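Local structure of nitrite transporter NirC (Salmonella enterica subsp. enterica serovar Typhimurium, 4FC4) at residues L40-I45 with A63-A68; A68-I73 with A178-I183; S77-G82 with Y195-A200. The protein forms a pentameric channel of the formate/nitrite transporter family that carries nitrite into and out of the cell across the cytoplasmic membrane. One frame throughout, in Å; residues are numbered along the deposited sequence.

Interaction 1 (L40-I45 with A63-A68); sequences LGIILI and ATFGIA
Ile45 and Phe65 meet where helix 24-51, a long transmembrane helix of the aquaporin-like formate/nitrite transporter fold, packs against the turn that leads from helix 57-63 into helix 67-75. The CB of Ile45 lies 4.0 Å from Thr64 OG1. From there its branches part: CG2 runs alongside Thr64, which points the other way, passes 3.2 Å from Thr64 OG1, and also rests against the backbone N of Phe65. CG1 takes the place between backbone N and carbonyl carbon (chi1 63°), which swings it over to the Phe65 side; beyond it CD1 ends 3.7 Å from Phe65 CD1, coming at the ring obliquely. Toward Ile45 the Thr64 hydroxyl meets carbon; its hydrogen bond goes to Val60 O.

The Phe65 ring is wedged against the helix backbone. Its edge is turned to the main chain, with Gly41 O and Ile42 N near the ring plane, and CE1 lies 3.7 Å from Gly41 C. Ile42 runs alongside the ring and brings CD1 to CE1. Over one face sits Ala68 CB, 3.5 Å above the plane and displaced toward the rim. Leu187 and Ile191 of helix 177-192 and Ala200 of helix 198-209 also pack on this ring, so it joins several helices of the subunit.

Gly41 is where the backbones come closest: its CA is 4.6 Å from the CA of Ala68, a spacing that fits two residues with little or no side chain. Leu44 lies across Ile67 and faces the subunit boundary, where Ala192 and Trp185 of a neighbouring subunit pack on Leu44 and Ile67 respectively. The Leu44 CD2 methyl bridges two neighbours, 3.5 Å from Thr64 O and 4.0 Å from Ile67 CG2.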
loop_
_atom_site.group_PDB
_atom_site.type_symbol
_atom_site.label_atom_id
_atom_site.label_comp_id
_atom_site.label_asym_id
_atom_site.label_seq_id
_atom_site.Cartn_x
_atom_site.Cartn_y
_atom_site.Cartn_z
ATOM N N LEU B 40 4.358 21.190 7.295
ATOM C CA LEU B 40 4.482 20.810 5.921
ATOM C C LEU B 40 3.345 19.810 5.637
ATOM O O LEU B 40 2.778 19.804 4.536
ATOM C CB LEU B 40 5.884 20.199 5.634
ATOM C CG LEU B 40 7.136 21.153 5.634
ATOM C CD1 LEU B 40 8.415 20.361 5.735
ATOM C CD2 LEU B 40 7.191 22.017 4.351
ATOM N N GLY B 41 2.980 18.994 6.628
ATOM C CA GLY B 41 1.754 18.205 6.554
ATOM C C GLY B 41 0.448 19.000 6.403
ATOM O O GLY B 41 -0.430 18.650 5.594
ATOM N N ILE B 42 0.299 20.072 7.184
ATOM C CA ILE B 42 -0.911 20.855 7.149
ATOM C C ILE B 42 -1.036 21.575 5.781
ATOM O O ILE B 42 -2.130 21.688 5.224
ATOM C CB ILE B 42 -0.915 21.964 8.233
ATOM C CG1 ILE B 42 -1.308 21.407 9.602
ATOM C CG2 ILE B 42 -1.919 23.053 7.797
ATOM C CD1 ILE B 42 -2.787 20.970 9.752
ATOM N N ILE B 43 0.073 22.088 5.249
ATOM C CA ILE B 43 0.017 22.766 3.970
ATOM C C ILE B 43 -0.471 21.736 2.942
ATOM O O ILE B 43 -1.368 22.051 2.139
ATOM C CB ILE B 43 1.370 23.394 3.551
ATOM C CG1 ILE B 43 1.776 24.504 4.550
ATOM C CG2 ILE B 43 1.233 23.955 2.129
ATOM C CD1 ILE B 43 3.215 24.961 4.494
ATOM N N LEU B 44 0.043 20.497 3.029
ATOM C CA LEU B 44 -0.287 19.471 2.031
ATOM C C LEU B 44 -1.802 19.249 2.024
ATOM O O LEU B 44 -2.466 19.300 0.982
ATOM C CB LEU B 44 0.447 18.149 2.299
ATOM C CG LEU B 44 -0.093 16.931 1.505
ATOM C CD1 LEU B 44 -0.170 17.211 -0.008
ATOM C CD2 LEU B 44 0.820 15.727 1.754
ATOM N N ILE B 45 -2.373 19.048 3.201
ATOM C CA ILE B 45 -3.752 18.538 3.208
ATOM C C ILE B 45 -4.729 19.684 2.987
ATOM O O ILE B 45 -5.757 19.492 2.407
ATOM C CB ILE B 45 -4.094 17.754 4.486
ATOM C CG1 ILE B 45 -4.005 18.685 5.717
ATOM C CG2 ILE B 45 -3.197 16.520 4.628
ATOM C CD1 ILE B 45 -4.733 18.121 6.933
ATOM N N ALA B 63 -6.328 10.880 4.767
ATOM C CA ALA B 63 -5.447 9.904 4.147
ATOM C C ALA B 63 -4.054 10.489 3.786
ATOM O O ALA B 63 -3.116 9.744 3.519
ATOM C CB ALA B 63 -6.130 9.283 2.914
ATOM N N THR B 64 -3.914 11.803 3.748
ATOM C CA THR B 64 -2.666 12.399 3.261
ATOM C C THR B 64 -1.952 13.155 4.357
ATOM O O THR B 64 -0.886 13.710 4.118
ATOM C CB THR B 64 -2.856 13.317 2.016
ATOM O OG1 THR B 64 -3.804 14.363 2.328
ATOM C CG2 THR B 64 -3.359 12.504 0.787
ATOM N N PHE B 65 -2.503 13.157 5.566
ATOM C CA PHE B 65 -1.860 13.886 6.652
ATOM C C PHE B 65 -0.731 13.081 7.293
ATOM O O PHE B 65 0.118 13.646 8.006
ATOM C CB PHE B 65 -2.875 14.318 7.691
ATOM C CG PHE B 65 -2.306 15.268 8.728
ATOM C CD1 PHE B 65 -1.738 16.474 8.345
ATOM C CD2 PHE B 65 -2.326 14.936 10.128
ATOM C CE1 PHE B 65 -1.224 17.373 9.316
ATOM C CE2 PHE B 65 -1.812 15.816 11.076
ATOM C CZ PHE B 65 -1.268 17.048 10.671
ATOM N N GLY B 66 -0.686 11.762 6.998
ATOM C CA GLY B 66 0.358 10.861 7.546
ATOM C C GLY B 66 1.815 11.380 7.576
ATOM O O GLY B 66 2.585 11.085 8.497
ATOM N N ILE B 67 2.216 12.106 6.538
ATOM C CA ILE B 67 3.573 12.629 6.456
ATOM C C ILE B 67 3.933 13.403 7.734
ATOM O O ILE B 67 5.087 13.365 8.186
ATOM C CB ILE B 67 3.768 13.462 5.163
ATOM C CG1 ILE B 67 5.165 14.101 5.130
ATOM C CG2 ILE B 67 2.663 14.490 5.069
ATOM C CD1 ILE B 67 5.617 14.546 3.779
ATOM N N ALA B 68 2.951 14.058 8.349
ATOM C CA ALA B 68 3.255 14.992 9.457
ATOM C C ALA B 68 3.981 14.274 10.595
ATOM O O ALA B 68 5.047 14.686 11.009
ATOM C CB ALA B 68 1.977 15.695 10.005
#

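Interaction 2 (A68-I73 with A178-I183); sequences ALTLVI and AKFLAI
Thr70 OG1 is gripped by two hydrogen bonds, and one of them leads across to Phe180. A water donates to it at 2.7 Å from OG1 and donates again to Phe180 O, 2.9 Å from the water oxygen, so both of its protons are spent in joining the two helices. The hydroxyl itself is hydrogen-bonded to Gly66 O, four residues earlier, where the turn leads into helix 67-75. With OG1 beside the backbone N (chi1 -56°) it can reach that carbonyl, while CG2 swings to the position anti to N and meets the Phe180 ring, 3.5 Å from Phe180 CE2; the two side chains cross at about a right angle.

The helices belong to two membrane-spanning segments, both of them interrupted, as in other formate/nitrite channels: helix 67-75 is followed by a break before helix 80-93, and helix 177-192 by one before helix 198-209. Segments 68-73 and 178-183 run closer to antiparallel than parallel, at 137°, their axes 9.6 Å apart at closest approach.

Ile183 reaches between the helices with both of its branches. Its CG2 lies 3.6 Å from Leu69 CB and 3.7 Å from Thr70 OG1, covering the hydroxyl with carbon. The other branch meets Ile73 tip to tip, CD1 to CD1 at 3.5 Å. On the Leu69 side Val164 and Ala167 of helix 150-172 continue the apolar packing. Toward the pentamer interface, Trp185 of a neighbouring subunit packs on Thr70, and Ala178 of that same neighbour on Phe180.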
loop_
_atom_site.group_PDB
_atom_site.type_symbol
_atom_site.label_atom_id
_atom_site.label_comp_id
_atom_site.label_asym_id
_atom_site.label_seq_id
_atom_site.Cartn_x
_atom_site.Cartn_y
_atom_site.Cartn_z
ATOM N N ALA B 68 2.951 14.058 8.349
ATOM C CA ALA B 68 3.255 14.992 9.457
ATOM C C ALA B 68 3.981 14.274 10.595
ATOM O O ALA B 68 5.047 14.686 11.009
ATOM C CB ALA B 68 1.977 15.695 10.005
ATOM N N LEU B 69 3.402 13.187 11.097
ATOM C CA LEU B 69 4.015 12.473 12.213
ATOM C C LEU B 69 5.111 11.544 11.748
ATOM O O LEU B 69 6.037 11.250 12.528
ATOM C CB LEU B 69 2.977 11.753 13.034
ATOM C CG LEU B 69 3.469 11.265 14.388
ATOM C CD1 LEU B 69 3.837 12.398 15.371
ATOM C CD2 LEU B 69 2.354 10.359 14.921
ATOM N N THR B 70 5.023 11.107 10.493
ATOM C CA THR B 70 6.109 10.353 9.892
ATOM C C THR B 70 7.427 11.128 9.917
ATOM O O THR B 70 8.438 10.570 10.353
ATOM C CB THR B 70 5.799 9.950 8.459
ATOM O OG1 THR B 70 4.562 9.207 8.429
ATOM C CG2 THR B 70 6.946 9.156 7.897
ATOM N N LEU B 71 7.408 12.396 9.488
ATOM C CA LEU B 71 8.551 13.301 9.623
ATOM C C LEU B 71 8.994 13.403 11.060
ATOM O O LEU B 71 10.128 13.169 11.364
ATOM C CB LEU B 71 8.244 14.713 9.049
ATOM C CG LEU B 71 7.988 14.824 7.519
ATOM C CD1 LEU B 71 7.664 16.255 7.103
ATOM C CD2 LEU B 71 9.138 14.237 6.683
ATOM N N VAL B 72 8.100 13.821 11.940
ATOM C CA VAL B 72 8.429 13.985 13.352
ATOM C C VAL B 72 9.154 12.747 13.917
ATOM O O VAL B 72 10.185 12.888 14.572
ATOM C CB VAL B 72 7.140 14.329 14.187
ATOM C CG1 VAL B 72 7.417 14.276 15.697
ATOM C CG2 VAL B 72 6.627 15.728 13.824
ATOM N N ILE B 73 8.699 11.525 13.570
ATOM C CA ILE B 73 9.214 10.342 14.284
ATOM C C ILE B 73 10.461 9.761 13.617
ATOM O O ILE B 73 11.427 9.378 14.272
ATOM C CB ILE B 73 8.136 9.247 14.433
ATOM C CG1 ILE B 73 6.961 9.718 15.332
ATOM C CG2 ILE B 73 8.742 7.955 14.947
ATOM C CD1 ILE B 73 5.817 8.712 15.365
ATOM N N ALA B 178 6.005 -0.881 9.580
ATOM C CA ALA B 178 4.816 -0.984 10.331
ATOM C C ALA B 178 4.709 0.334 11.099
ATOM O O ALA B 178 3.607 0.790 11.379
ATOM C CB ALA B 178 4.915 -2.200 11.248
ATOM N N LYS B 179 5.839 0.975 11.387
ATOM C CA LYS B 179 5.772 2.278 12.028
ATOM C C LYS B 179 4.933 3.234 11.176
ATOM O O LYS B 179 4.133 3.993 11.730
ATOM C CB LYS B 179 7.164 2.896 12.245
ATOM C CG LYS B 179 7.975 2.186 13.287
ATOM C CD LYS B 179 9.450 2.409 13.028
ATOM C CE LYS B 179 10.186 2.942 14.251
ATOM N NZ LYS B 179 10.388 1.865 15.278
ATOM N N PHE B 180 5.139 3.194 9.849
ATOM C CA PHE B 180 4.566 4.174 8.933
ATOM C C PHE B 180 3.056 3.969 8.817
ATOM O O PHE B 180 2.300 4.928 8.829
ATOM C CB PHE B 180 5.178 4.049 7.563
ATOM C CG PHE B 180 6.596 4.603 7.415
ATOM C CD1 PHE B 180 7.711 3.920 7.943
ATOM C CD2 PHE B 180 6.823 5.702 6.597
ATOM C CE1 PHE B 180 9.012 4.375 7.758
ATOM C CE2 PHE B 180 8.111 6.179 6.412
ATOM C CZ PHE B 180 9.220 5.522 6.982
ATOM N N LEU B 181 2.645 2.705 8.706
ATOM C CA LEU B 181 1.253 2.307 8.775
ATOM C C LEU B 181 0.551 2.671 10.068
ATOM O O LEU B 181 -0.634 3.148 10.035
ATOM C CB LEU B 181 1.116 0.825 8.504
ATOM C CG LEU B 181 0.888 0.545 7.020
ATOM C CD1 LEU B 181 1.762 1.361 6.092
ATOM C CD2 LEU B 181 0.944 -0.940 6.672
ATOM N N ALA B 182 1.223 2.461 11.210
ATOM C CA ALA B 182 0.572 2.829 12.513
ATOM C C ALA B 182 0.243 4.298 12.518
ATOM O O ALA B 182 -0.861 4.719 12.885
ATOM C CB ALA B 182 1.469 2.491 13.700
ATOM N N ILE B 183 1.240 5.087 12.120
ATOM C CA ILE B 183 1.148 6.545 12.029
ATOM C C ILE B 183 0.046 6.969 11.007
ATOM O O ILE B 183 -0.847 7.741 11.320
ATOM C CB ILE B 183 2.528 7.145 11.639
ATOM C CG1 ILE B 183 3.592 6.878 12.745
ATOM C CG2 ILE B 183 2.348 8.634 11.335
ATOM C CD1 ILE B 183 5.053 7.203 12.316
HETATM O O HOH W 1 3.377 7.061 7.265
#

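Interaction 3 (S77-G82 with Y195-A200); sequences SELFTG and YEHSVA
An extended first torsion (chi1 -171°) carries the imidazole of His197 to Thr81, whose OG1 (chi1 52°) turns to meet it. Thr81 OG1 and His197 NE2 are hydrogen-bonded at 3.0 Å, the hydroxyl lying at the ring edge near its plane. The other ring nitrogen is occupied too: His197 ND1 accepts from Ala200 N at 3.1 Å, 34° out of the ring plane, making His197 the N-cap of helix 198-209. Bonds at both nitrogens probably fix which way round the ring sits.

This is the centre of the subunit, where the loops of the two broken transmembrane helices face each other, a hallmark of the formate/nitrite transporter fold; their placing is consistent with the histidine and threonine that line the mid-membrane pore in relatives. Asn112 ties down one loop by bonding Glu78 O and Phe80 N, and Asn233 does likewise for Glu196 O and Ser198 N.

Beside the polar pair, Thr81 CG2 lies 3.5 Å from Ser198 OG. Leu79 crosses Val199 obliquely, its CD1 4.0 Å from Val199 CG1.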
loop_
_atom_site.group_PDB
_atom_site.type_symbol
_atom_site.label_atom_id
_atom_site.label_comp_id
_atom_site.label_asym_id
_atom_site.label_seq_id
_atom_site.Cartn_x
_atom_site.Cartn_y
_atom_site.Cartn_z
ATOM N N SER B 77 12.747 14.732 15.777
ATOM C CA SER B 77 12.404 16.093 16.257
ATOM C C SER B 77 11.785 16.028 17.682
ATOM O O SER B 77 11.660 14.970 18.244
ATOM C CB SER B 77 11.419 16.710 15.285
ATOM O OG SER B 77 10.245 15.924 15.268
ATOM N N GLU B 78 11.359 17.135 18.261
ATOM C CA GLU B 78 10.630 17.048 19.558
ATOM C C GLU B 78 9.224 17.656 19.512
ATOM O O GLU B 78 9.078 18.821 19.219
ATOM C CB GLU B 78 11.462 17.642 20.705
ATOM C CG GLU B 78 12.847 17.013 20.773
ATOM C CD GLU B 78 12.878 15.557 21.302
ATOM O OE1 GLU B 78 11.872 15.059 21.884
ATOM O OE2 GLU B 78 13.960 14.907 21.213
ATOM N N LEU B 79 8.206 16.849 19.774
ATOM C CA LEU B 79 6.817 17.216 19.571
ATOM C C LEU B 79 6.169 17.303 20.927
ATOM O O LEU B 79 6.194 16.360 21.704
ATOM C CB LEU B 79 6.094 16.143 18.709
ATOM C CG LEU B 79 4.654 16.472 18.241
ATOM C CD1 LEU B 79 4.604 17.831 17.532
ATOM C CD2 LEU B 79 4.013 15.342 17.370
ATOM N N PHE B 80 5.578 18.453 21.224
ATOM C CA PHE B 80 5.044 18.668 22.547
ATOM C C PHE B 80 4.002 17.592 22.880
ATOM O O PHE B 80 3.979 17.106 24.020
ATOM C CB PHE B 80 4.471 20.087 22.702
ATOM C CG PHE B 80 3.382 20.181 23.741
ATOM C CD1 PHE B 80 2.047 19.898 23.397
ATOM C CD2 PHE B 80 3.692 20.502 25.076
ATOM C CE1 PHE B 80 1.045 19.957 24.365
ATOM C CE2 PHE B 80 2.691 20.546 26.046
ATOM C CZ PHE B 80 1.369 20.284 25.695
ATOM N N THR B 81 3.162 17.205 21.906
ATOM C CA THR B 81 2.033 16.315 22.230
ATOM C C THR B 81 2.526 14.940 22.623
ATOM O O THR B 81 1.910 14.269 23.425
ATOM C CB THR B 81 0.977 16.239 21.101
ATOM O OG1 THR B 81 1.638 15.920 19.876
ATOM C CG2 THR B 81 0.258 17.612 20.956
ATOM N N GLY B 82 3.676 14.537 22.090
ATOM C CA GLY B 82 4.282 13.234 22.424
ATOM C C GLY B 82 4.996 13.354 23.767
ATOM O O GLY B 82 4.980 12.416 24.571
ATOM N N TYR B 195 -10.954 15.739 15.009
ATOM C CA TYR B 195 -10.285 16.055 16.297
ATOM C C TYR B 195 -9.197 17.199 16.199
ATOM O O TYR B 195 -8.769 17.566 15.130
ATOM C CB TYR B 195 -9.739 14.804 16.976
ATOM C CG TYR B 195 -10.716 13.675 17.129
ATOM C CD1 TYR B 195 -12.069 13.902 17.429
ATOM C CD2 TYR B 195 -10.283 12.342 16.965
ATOM C CE1 TYR B 195 -12.962 12.842 17.576
ATOM C CE2 TYR B 195 -11.163 11.280 17.100
ATOM C CZ TYR B 195 -12.491 11.528 17.419
ATOM O OH TYR B 195 -13.328 10.448 17.532
ATOM N N GLU B 196 -8.765 17.752 17.316
ATOM C CA GLU B 196 -7.939 18.993 17.312
ATOM C C GLU B 196 -6.499 18.708 17.754
ATOM O O GLU B 196 -6.279 18.191 18.869
ATOM C CB GLU B 196 -8.542 20.045 18.298
ATOM C CG GLU B 196 -9.853 20.733 17.886
ATOM C CD GLU B 196 -9.732 21.653 16.674
ATOM O OE1 GLU B 196 -9.208 22.803 16.733
ATOM O OE2 GLU B 196 -10.158 21.186 15.619
ATOM N N HIS B 197 -5.520 19.052 16.916
ATOM C CA HIS B 197 -4.104 18.871 17.280
ATOM C C HIS B 197 -3.510 20.224 17.547
ATOM O O HIS B 197 -3.552 21.080 16.684
ATOM C CB HIS B 197 -3.332 18.094 16.168
ATOM C CG HIS B 197 -1.936 17.682 16.582
ATOM N ND1 HIS B 197 -0.846 18.203 16.026
ATOM C CD2 HIS B 197 -1.489 16.797 17.598
ATOM C CE1 HIS B 197 0.274 17.694 16.649
ATOM N NE2 HIS B 197 -0.135 16.813 17.592
ATOM N N SER B 198 -3.059 20.469 18.776
ATOM C CA SER B 198 -2.543 21.813 19.209
ATOM C C SER B 198 -1.411 22.358 18.286
ATOM O O SER B 198 -1.539 23.438 17.701
ATOM C CB SER B 198 -2.083 21.772 20.673
ATOM O OG SER B 198 -0.926 20.924 20.823
ATOM N N VAL B 199 -0.334 21.594 18.130
ATOM C CA VAL B 199 0.790 21.993 17.246
ATOM C C VAL B 199 0.351 22.117 15.776
ATOM O O VAL B 199 0.711 23.061 15.064
ATOM C CB VAL B 199 2.002 21.038 17.421
ATOM C CG1 VAL B 199 3.145 21.398 16.505
ATOM C CG2 VAL B 199 2.489 21.059 18.866
ATOM N N ALA B 200 -0.430 21.179 15.291
ATOM C CA ALA B 200 -0.904 21.307 13.893
ATOM C C ALA B 200 -1.773 22.579 13.718
ATOM O O ALA B 200 -1.738 23.206 12.669
ATOM C CB ALA B 200 -1.667 20.063 13.443
#

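How the interactions relate
Interactions 1 and 2 lie end to end on helix 67-75, sharing Ala68, with centres about 11 Å apart; interaction 3 lies about 13 Å from each, near the centre of the chain. Along the sequence interaction 1 closes at Ala68, where interaction 2 opens, and before interaction 3, whereas the segments of interactions 2 and 3 alternate: helix 67-75 leads to helix 80-93, and helix 177-192 to helix 198-209. Thus the first halves of the two broken helices meet in interaction 2 and their breaks in interaction 3. Leu69 and Val72 pack on Leu79, while Phe65 and Ile42 touch Ala200. Interactions 1 and 2 both border a neighbouring subunit, so packing beside the central loops extends to that boundary.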